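Local coordinates for 6-carboxyhexanoate--coa ligase (Bacillus subtilis, PDB 5FM0), which belongs to the 6-carboxyhexanoate--CoA ligase family and, as a two-chain assembly, holds pimeloyl-AMP, pyrophosphate and magnesium ions in its site, at residues A[12-17]-A[61-66]; A[191-196]-A[226-231]. All coordinates share one frame; numbering follows the deposited sequence.

Contact 1: A[12-17]-A[61-66]. With PT (platinum (II) ion), chain I; PT (platinum (II) ion), chain G.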
loop_
_atom_site.group_PDB
_atom_site.type_symbol
_atom_site.label_atom_id
_atom_site.label_comp_id
_atom_site.label_asym_id
_atom_site.label_seq_id
_atom_site.Cartn_x
_atom_site.Cartn_y
_atom_site.Cartn_z
ATOM N N ARG A 12 2.102 6.788 -4.813
ATOM C CA ARG A 12 2.104 5.749 -5.850
ATOM C C ARG A 12 0.984 4.739 -5.650
ATOM O O ARG A 12 0.564 4.467 -4.533
ATOM C CB ARG A 12 3.413 4.972 -5.836
ATOM C CG ARG A 12 4.620 5.766 -6.287
ATOM C CD ARG A 12 5.920 4.943 -6.168
ATOM N NE ARG A 12 6.470 4.990 -4.821
ATOM C CZ ARG A 12 7.280 4.074 -4.293
ATOM N NH1 ARG A 12 7.660 3.008 -4.987
ATOM N NH2 ARG A 12 7.717 4.238 -3.054
ATOM N N MET A 13 0.537 4.156 -6.749
ATOM C CA MET A 13 -0.522 3.174 -6.719
ATOM C C MET A 13 -0.219 2.076 -7.716
ATOM O O MET A 13 0.309 2.333 -8.793
ATOM C CB MET A 13 -1.848 3.840 -7.067
ATOM C CG MET A 13 -3.047 2.904 -7.060
ATOM S SD MET A 13 -3.197 1.974 -8.597
ATOM C CE MET A 13 -3.681 3.268 -9.747
ATOM N N ARG A 14 -0.545 0.842 -7.355
ATOM C CA ARG A 14 -0.619 -0.240 -8.339
ATOM C C ARG A 14 -1.800 -1.172 -8.042
ATOM O O ARG A 14 -2.217 -1.323 -6.898
ATOM C CB ARG A 14 0.691 -1.006 -8.439
ATOM C CG ARG A 14 1.168 -1.680 -7.172
ATOM C CD ARG A 14 2.464 -2.438 -7.455
ATOM N NE ARG A 14 2.701 -3.540 -6.520
ATOM C CZ ARG A 14 3.510 -3.466 -5.467
ATOM N NH1 ARG A 14 4.179 -2.339 -5.198
ATOM N NH2 ARG A 14 3.650 -4.521 -4.679
ATOM N N ALA A 15 -2.358 -1.750 -9.092
ATOM C CA ALA A 15 -3.512 -2.595 -8.972
ATOM C C ALA A 15 -3.383 -3.768 -9.950
ATOM O O ALA A 15 -2.849 -3.622 -11.033
ATOM C CB ALA A 15 -4.761 -1.794 -9.251
ATOM N N SER A 16 -3.846 -4.939 -9.545
ATOM C CA SER A 16 -3.813 -6.103 -10.404
ATOM C C SER A 16 -5.085 -6.945 -10.231
ATOM O O SER A 16 -5.897 -6.692 -9.337
ATOM C CB SER A 16 -2.550 -6.931 -10.150
ATOM O OG SER A 16 -2.288 -7.102 -8.770
ATOM N N MET A 17 -5.269 -7.901 -11.134
ATOM C CA MET A 17 -6.415 -8.816 -11.122
ATOM C C MET A 17 -5.856 -10.239 -11.085
ATOM O O MET A 17 -4.816 -10.525 -11.706
ATOM C CB MET A 17 -7.269 -8.593 -12.367
ATOM C CG MET A 17 -8.679 -9.161 -12.306
ATOM S SD MET A 17 -9.497 -9.313 -13.917
ATOM C CE MET A 17 -9.519 -7.637 -14.534
ATOM N N PHE A 61 -6.506 -6.608 -6.117
ATOM C CA PHE A 61 -5.364 -6.191 -5.330
ATOM C C PHE A 61 -5.021 -4.737 -5.643
ATOM O O PHE A 61 -5.052 -4.320 -6.786
ATOM C CB PHE A 61 -4.161 -7.063 -5.624
ATOM C CG PHE A 61 -2.920 -6.624 -4.909
ATOM C CD1 PHE A 61 -2.652 -7.066 -3.621
ATOM C CD2 PHE A 61 -2.035 -5.760 -5.508
ATOM C CE1 PHE A 61 -1.513 -6.652 -2.957
ATOM C CE2 PHE A 61 -0.890 -5.346 -4.853
ATOM C CZ PHE A 61 -0.627 -5.792 -3.575
ATOM N N MET A 62 -4.719 -3.961 -4.618
ATOM C CA MET A 62 -4.269 -2.610 -4.810
ATOM C C MET A 62 -3.379 -2.137 -3.659
ATOM O O MET A 62 -3.623 -2.461 -2.510
ATOM C CB MET A 62 -5.448 -1.665 -4.960
ATOM C CG MET A 62 -5.009 -0.234 -5.279
ATOM S SD MET A 62 -6.342 0.958 -5.540
ATOM C CE MET A 62 -7.240 0.178 -6.865
ATOM N N GLN A 63 -2.345 -1.368 -4.004
ATOM C CA GLN A 63 -1.468 -0.724 -3.052
ATOM C C GLN A 63 -1.412 0.748 -3.361
ATOM O O GLN A 63 -1.136 1.131 -4.470
ATOM C CB GLN A 63 -0.057 -1.245 -3.155
ATOM C CG GLN A 63 0.253 -2.497 -2.382
ATOM C CD GLN A 63 1.706 -2.538 -1.922
ATOM O OE1 GLN A 63 2.326 -1.495 -1.674
ATOM N NE2 GLN A 63 2.257 -3.746 -1.813
ATOM N N ILE A 64 -1.633 1.556 -2.350
ATOM C CA ILE A 64 -1.396 2.934 -2.432
ATOM C C ILE A 64 -0.439 3.296 -1.331
ATOM O O ILE A 64 -0.581 2.866 -0.189
ATOM C CB ILE A 64 -2.657 3.739 -2.212
ATOM C CG1 ILE A 64 -3.650 3.453 -3.332
ATOM C CG2 ILE A 64 -2.306 5.223 -2.133
ATOM C CD1 ILE A 64 -5.003 4.066 -3.096
ATOM N N GLN A 65 0.519 4.138 -1.665
ATOM C CA GLN A 65 1.584 4.437 -0.750
ATOM C C GLN A 65 2.087 5.883 -0.915
ATOM O O GLN A 65 2.067 6.443 -2.014
ATOM C CB GLN A 65 2.705 3.435 -0.993
ATOM C CG GLN A 65 4.066 3.975 -0.663
ATOM C CD GLN A 65 5.134 2.925 -0.773
ATOM O OE1 GLN A 65 4.846 1.748 -0.916
ATOM N NE2 GLN A 65 6.380 3.352 -0.689
ATOM N N PHE A 66 2.509 6.496 0.178
ATOM C CA PHE A 66 3.166 7.782 0.071
ATOM C C PHE A 66 4.400 7.883 0.950
ATOM O O PHE A 66 4.574 7.107 1.892
ATOM C CB PHE A 66 2.201 8.927 0.302
ATOM C CG PHE A 66 1.817 9.152 1.727
ATOM C CD1 PHE A 66 2.729 9.642 2.637
ATOM C CD2 PHE A 66 0.509 8.960 2.139
ATOM C CE1 PHE A 66 2.358 9.897 3.947
ATOM C CE2 PHE A 66 0.121 9.212 3.447
ATOM C CZ PHE A 66 1.053 9.684 4.356
HETATM PT PT PT I . -8.325 -10.850 -15.110
HETATM PT PT PT G . -11.630 -9.758 -13.355
#

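Contact 2: A[191-196]-A[226-231]. With MG (magnesium ion), chain F; WAQ (pimeloyl-AMP), chain C.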
loop_
_atom_site.group_PDB
_atom_site.type_symbol
_atom_site.label_atom_id
_atom_site.label_comp_id
_atom_site.label_asym_id
_atom_site.label_seq_id
_atom_site.Cartn_x
_atom_site.Cartn_y
_atom_site.Cartn_z
ATOM N N GLU A 191 12.484 6.879 -26.367
ATOM C CA GLU A 191 11.469 6.111 -25.741
ATOM C C GLU A 191 10.422 5.720 -26.772
ATOM O O GLU A 191 10.015 6.526 -27.608
ATOM C CB GLU A 191 10.815 6.927 -24.636
ATOM C CG GLU A 191 9.633 6.215 -24.003
ATOM C CD GLU A 191 8.831 7.077 -23.026
ATOM O OE1 GLU A 191 9.157 8.270 -22.802
ATOM O OE2 GLU A 191 7.846 6.538 -22.491
ATOM N N LEU A 192 9.989 4.474 -26.713
ATOM C CA LEU A 192 8.881 3.992 -27.556
ATOM C C LEU A 192 7.746 3.535 -26.652
ATOM O O LEU A 192 7.930 2.677 -25.787
ATOM C CB LEU A 192 9.357 2.835 -28.421
ATOM C CG LEU A 192 8.345 2.007 -29.211
ATOM C CD1 LEU A 192 7.710 2.814 -30.321
ATOM C CD2 LEU A 192 9.077 0.806 -29.778
ATOM N N CYS A 193 6.577 4.097 -26.852
ATOM C CA CYS A 193 5.458 3.772 -26.018
ATOM C C CYS A 193 4.155 3.605 -26.783
ATOM O O CYS A 193 3.840 4.407 -27.652
ATOM C CB CYS A 193 5.252 4.889 -25.000
ATOM S SG CYS A 193 3.640 4.826 -24.170
ATOM N N TRP A 194 3.381 2.588 -26.420
ATOM C CA TRP A 194 1.941 2.664 -26.612
ATOM C C TRP A 194 1.201 1.990 -25.444
ATOM O O TRP A 194 1.808 1.268 -24.653
ATOM C CB TRP A 194 1.503 2.145 -27.999
ATOM C CG TRP A 194 1.705 0.728 -28.240
ATOM C CD1 TRP A 194 0.810 -0.274 -27.998
ATOM C CD2 TRP A 194 2.866 0.105 -28.805
ATOM N NE1 TRP A 194 1.355 -1.489 -28.371
ATOM C CE2 TRP A 194 2.615 -1.278 -28.861
ATOM C CE3 TRP A 194 4.100 0.579 -29.254
ATOM C CZ2 TRP A 194 3.555 -2.186 -29.343
ATOM C CZ3 TRP A 194 5.032 -0.331 -29.746
ATOM C CH2 TRP A 194 4.757 -1.688 -29.782
ATOM N N SER A 195 -0.100 2.256 -25.350
ATOM C CA SER A 195 -0.896 1.891 -24.205
ATOM C C SER A 195 -1.225 0.428 -24.148
ATOM O O SER A 195 -1.298 -0.244 -25.172
ATOM C CB SER A 195 -2.201 2.658 -24.193
ATOM O OG SER A 195 -2.805 2.511 -22.922
ATOM N N ASP A 196 -1.425 -0.071 -22.931
ATOM C CA ASP A 196 -1.869 -1.446 -22.767
ATOM C C ASP A 196 -3.397 -1.495 -22.613
ATOM O O ASP A 196 -3.976 -2.568 -22.497
ATOM C CB ASP A 196 -1.145 -2.143 -21.608
ATOM C CG ASP A 196 -1.294 -1.411 -20.281
ATOM O OD1 ASP A 196 -1.772 -0.263 -20.260
ATOM O OD2 ASP A 196 -0.916 -2.000 -19.253
ATOM N N GLY A 226 0.606 -3.584 -24.667
ATOM C CA GLY A 226 1.175 -2.249 -24.741
ATOM C C GLY A 226 2.684 -2.343 -24.793
ATOM O O GLY A 226 3.250 -3.425 -24.953
ATOM N N CYS A 227 3.348 -1.214 -24.637
ATOM C CA CYS A 227 4.800 -1.176 -24.748
ATOM C C CYS A 227 5.389 0.096 -24.129
ATOM O O CYS A 227 4.812 1.182 -24.243
ATOM C CB CYS A 227 5.175 -1.266 -26.228
ATOM S SG CYS A 227 6.915 -0.975 -26.611
ATOM N N ARG A 228 6.536 -0.056 -23.476
ATOM C CA ARG A 228 7.329 1.075 -22.981
ATOM C C ARG A 228 8.779 0.648 -22.960
ATOM O O ARG A 228 9.191 -0.152 -22.118
ATOM C CB ARG A 228 6.929 1.467 -21.572
ATOM C CG ARG A 228 7.047 2.950 -21.249
ATOM C CD ARG A 228 5.862 3.631 -21.851
ATOM N NE ARG A 228 5.694 5.029 -21.501
ATOM C CZ ARG A 228 4.633 5.510 -20.861
ATOM N NH1 ARG A 228 3.678 4.695 -20.436
ATOM N NH2 ARG A 228 4.526 6.808 -20.628
ATOM N N VAL A 229 9.558 1.180 -23.895
ATOM C CA VAL A 229 10.962 0.851 -23.978
ATOM C C VAL A 229 11.795 2.128 -24.001
ATOM O O VAL A 229 11.504 3.065 -24.757
ATOM C CB VAL A 229 11.276 0.088 -25.275
ATOM C CG1 VAL A 229 12.719 -0.367 -25.276
ATOM C CG2 VAL A 229 10.365 -1.098 -25.431
ATOM N N PHE A 230 12.829 2.169 -23.173
ATOM C CA PHE A 230 13.762 3.293 -23.169
ATOM C C PHE A 230 15.072 2.804 -23.757
ATOM O O PHE A 230 15.648 1.844 -23.252
ATOM C CB PHE A 230 14.038 3.772 -21.754
ATOM C CG PHE A 230 12.833 4.162 -20.979
ATOM C CD1 PHE A 230 11.661 4.517 -21.596
ATOM C CD2 PHE A 230 12.895 4.203 -19.588
ATOM C CE1 PHE A 230 10.555 4.884 -20.844
ATOM C CE2 PHE A 230 11.804 4.563 -18.839
ATOM C CZ PHE A 230 10.632 4.900 -19.462
ATOM N N PHE A 231 15.535 3.444 -24.825
ATOM C CA PHE A 231 16.801 3.080 -25.439
ATOM C C PHE A 231 17.933 3.855 -24.796
ATOM O O PHE A 231 17.942 5.074 -24.805
ATOM C CB PHE A 231 16.769 3.343 -26.928
ATOM C CG PHE A 231 15.768 2.499 -27.655
ATOM C CD1 PHE A 231 16.126 1.253 -28.149
ATOM C CD2 PHE A 231 14.458 2.938 -27.828
ATOM C CE1 PHE A 231 15.199 0.466 -28.806
ATOM C CE2 PHE A 231 13.530 2.161 -28.492
ATOM C CZ PHE A 231 13.901 0.926 -28.984
HETATM MG MG MG F . -2.455 1.262 -18.841
HETATM N N1 WAQ C . 7.273 3.915 -15.511
HETATM C C2 WAQ C . 7.685 2.970 -16.452
HETATM N N3 WAQ C . 6.748 2.391 -17.285
HETATM C C4 WAQ C . 5.455 2.755 -17.183
HETATM C C5 WAQ C . 5.074 3.675 -16.290
HETATM C C6 WAQ C . 5.981 4.238 -15.467
HETATM N N6 WAQ C . 5.555 5.150 -14.600
HETATM N N7 WAQ C . 3.750 3.835 -16.420
HETATM C C8 WAQ C . 3.337 3.021 -17.385
HETATM N N9 WAQ C . 4.381 2.347 -17.858
HETATM C "C1'" WAQ C . 4.419 1.317 -18.927
HETATM C "C2'" WAQ C . 3.749 0.017 -18.434
HETATM O "O2'" WAQ C . 4.314 -1.168 -19.005
HETATM C "C3'" WAQ C . 2.358 0.155 -18.994
HETATM O "O3'" WAQ C . 1.703 -1.130 -19.155
HETATM C "C4'" WAQ C . 2.595 0.818 -20.356
HETATM O "O4'" WAQ C . 3.658 1.783 -20.088
HETATM C "C5'" WAQ C . 1.261 1.433 -20.661
HETATM O "O5'" WAQ C . 1.221 2.574 -19.930
HETATM O OAB WAQ C . -0.139 11.321 -26.312
HETATM O OAC WAQ C . -1.766 5.492 -21.706
HETATM O OAD WAQ C . -1.318 2.474 -20.503
HETATM O OAE WAQ C . -2.248 10.625 -26.447
HETATM O OAH WAQ C . -0.519 4.151 -18.666
HETATM C CAK WAQ C . 0.173 7.159 -25.135
HETATM C CAL WAQ C . 0.333 8.656 -25.566
HETATM C CAM WAQ C . -0.328 6.987 -23.700
HETATM C CAN WAQ C . -0.789 9.485 -24.971
HETATM C CAO WAQ C . 0.246 5.699 -23.124
HETATM O OAU WAQ C . 0.237 4.564 -21.003
HETATM C CAW WAQ C . -1.080 10.558 -25.994
HETATM C CAX WAQ C . -0.557 5.237 -21.877
HETATM P PBG WAQ C . -0.192 3.403 -19.873
HETATM O O HOH W 1 -2.480 -0.518 -17.412
#

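Contact 1: A[12-17]-A[61-66]
An antiparallel β-ladder pairs Arg12, Arg14 and Ser16 with Gln65, Gln63 and Phe61, and shows how one register can serve two unlike faces. Each of these hydrogen-bonded pairs closes with two backbone bonds. Arg12 N to Gln65 O is 2.8 Å, whereas the bonds lengthen at the far end, Phe61 N to Ser16 O reaching 3.3 Å.

On the apolar face, Met13 CG lies opposite the backbone N (chi1 -180°) and the chain bends beyond it, which leaves Met13 CG 3.8 Å from Ile64 CG1 and 4.1 Å from Met62 CG. The methyl CE of Met62 comes within 4.0 Å of Ala15 CB. The other face is more polar. Arg14 lies alongside Gln63, pointing the same way, with Gln63 CD over the rim of one guanidinium face; Arg14 NE meets the Phe61 ring at its edge. Ser16 OG approaches that ring to 3.5 Å from Phe61 CD2, but its hydrogen bond goes to Gly19 O.

The methionine face packs against helix 40-52, Met13 on Leu47 and Met62 on Leu48. Within this chain strand 8-17 is the middle one of three, with 26-36 on its other side, and strand 61-68 pairs onward with an antiparallel strand of the second subunit.

Contact 2: A[191-196]-A[226-231]
Glu191 and Arg228 meet across two antiparallel strands in a salt bridge that illustrates how a sheet can orient a ligand-binding group. Glu191 OE2 accepts Arg228 NE at 2.8 Å, nearly along the C-O axis and within the guanidinium plane; the carboxylate and guanidinium planes are only 14° apart. Tyr204 OH is hydrogen-bonded to both Glu191 OE2 and Arg228 NH2, so NE and NH2 are both engaged, and the tyrosine joins the two charged groups. Cys193 lays its sulfur over one face of the guanidinium, Cys193 SG 3.4 Å from Arg228 NE. Bent at its second torsion, the arginine then offers Arg228 NH1 to O4' of pimeloyl-AMP at 2.9 Å. The aliphatic part of Glu191 runs beside Phe230, and Phe230 CE1 is 3.5 Å from Glu191 CG.

On the opposite face, Trp194 takes a chi1 of 66°, with CG between the backbone N and the carbonyl carbon, and this swings the indole back over the partner strand. Cys227 CB sits 3.4 Å from the centroid of the six-membered ring of Trp194, almost on its normal, a CH-pi contact. Cys227 SG lies over the same ring as a sulfur-aromatic contact.

Past the strand end, Asp196 binds magnesium through OD1 at 2.2 Å, while OD2 accepts O3' of the ligand. Ser195 OG donates at 2.8 Å to OAD of pimeloyl-AMP. That oxygen also binds the magnesium, as does Asp197.

The strands are neighbours in the mixed sheet, with 203-207 beyond 188-194 and 127-130 beyond 227-232. Helix 170-184 packs on the Glu191-Arg228 face. Leu192 and Trp194 on the other face meet helix 89-103, Leu192 also 107-116, and the Phe231 side chain reaches both.

The two contacts come in series along the chain, contact 1 closing before contact 2 opens, and they belong to different sheets. Contact 1 is in the three-stranded antiparallel sheet that continues into the second subunit; contact 2 lies in the mixed sheet, its centre about 7 Å from that of the chain, against about 17 Å for contact 1. Their centres are 21 Å apart and their nearest atoms about 9 Å, without touching. Pyrophosphate lies near both: the side chain of Met13 in contact 1 is about 5 Å from it, and Asp196 of contact 2 touches it directly. Pyrophosphate thus lies between parts of two sheets, one of which runs on into the second subunit.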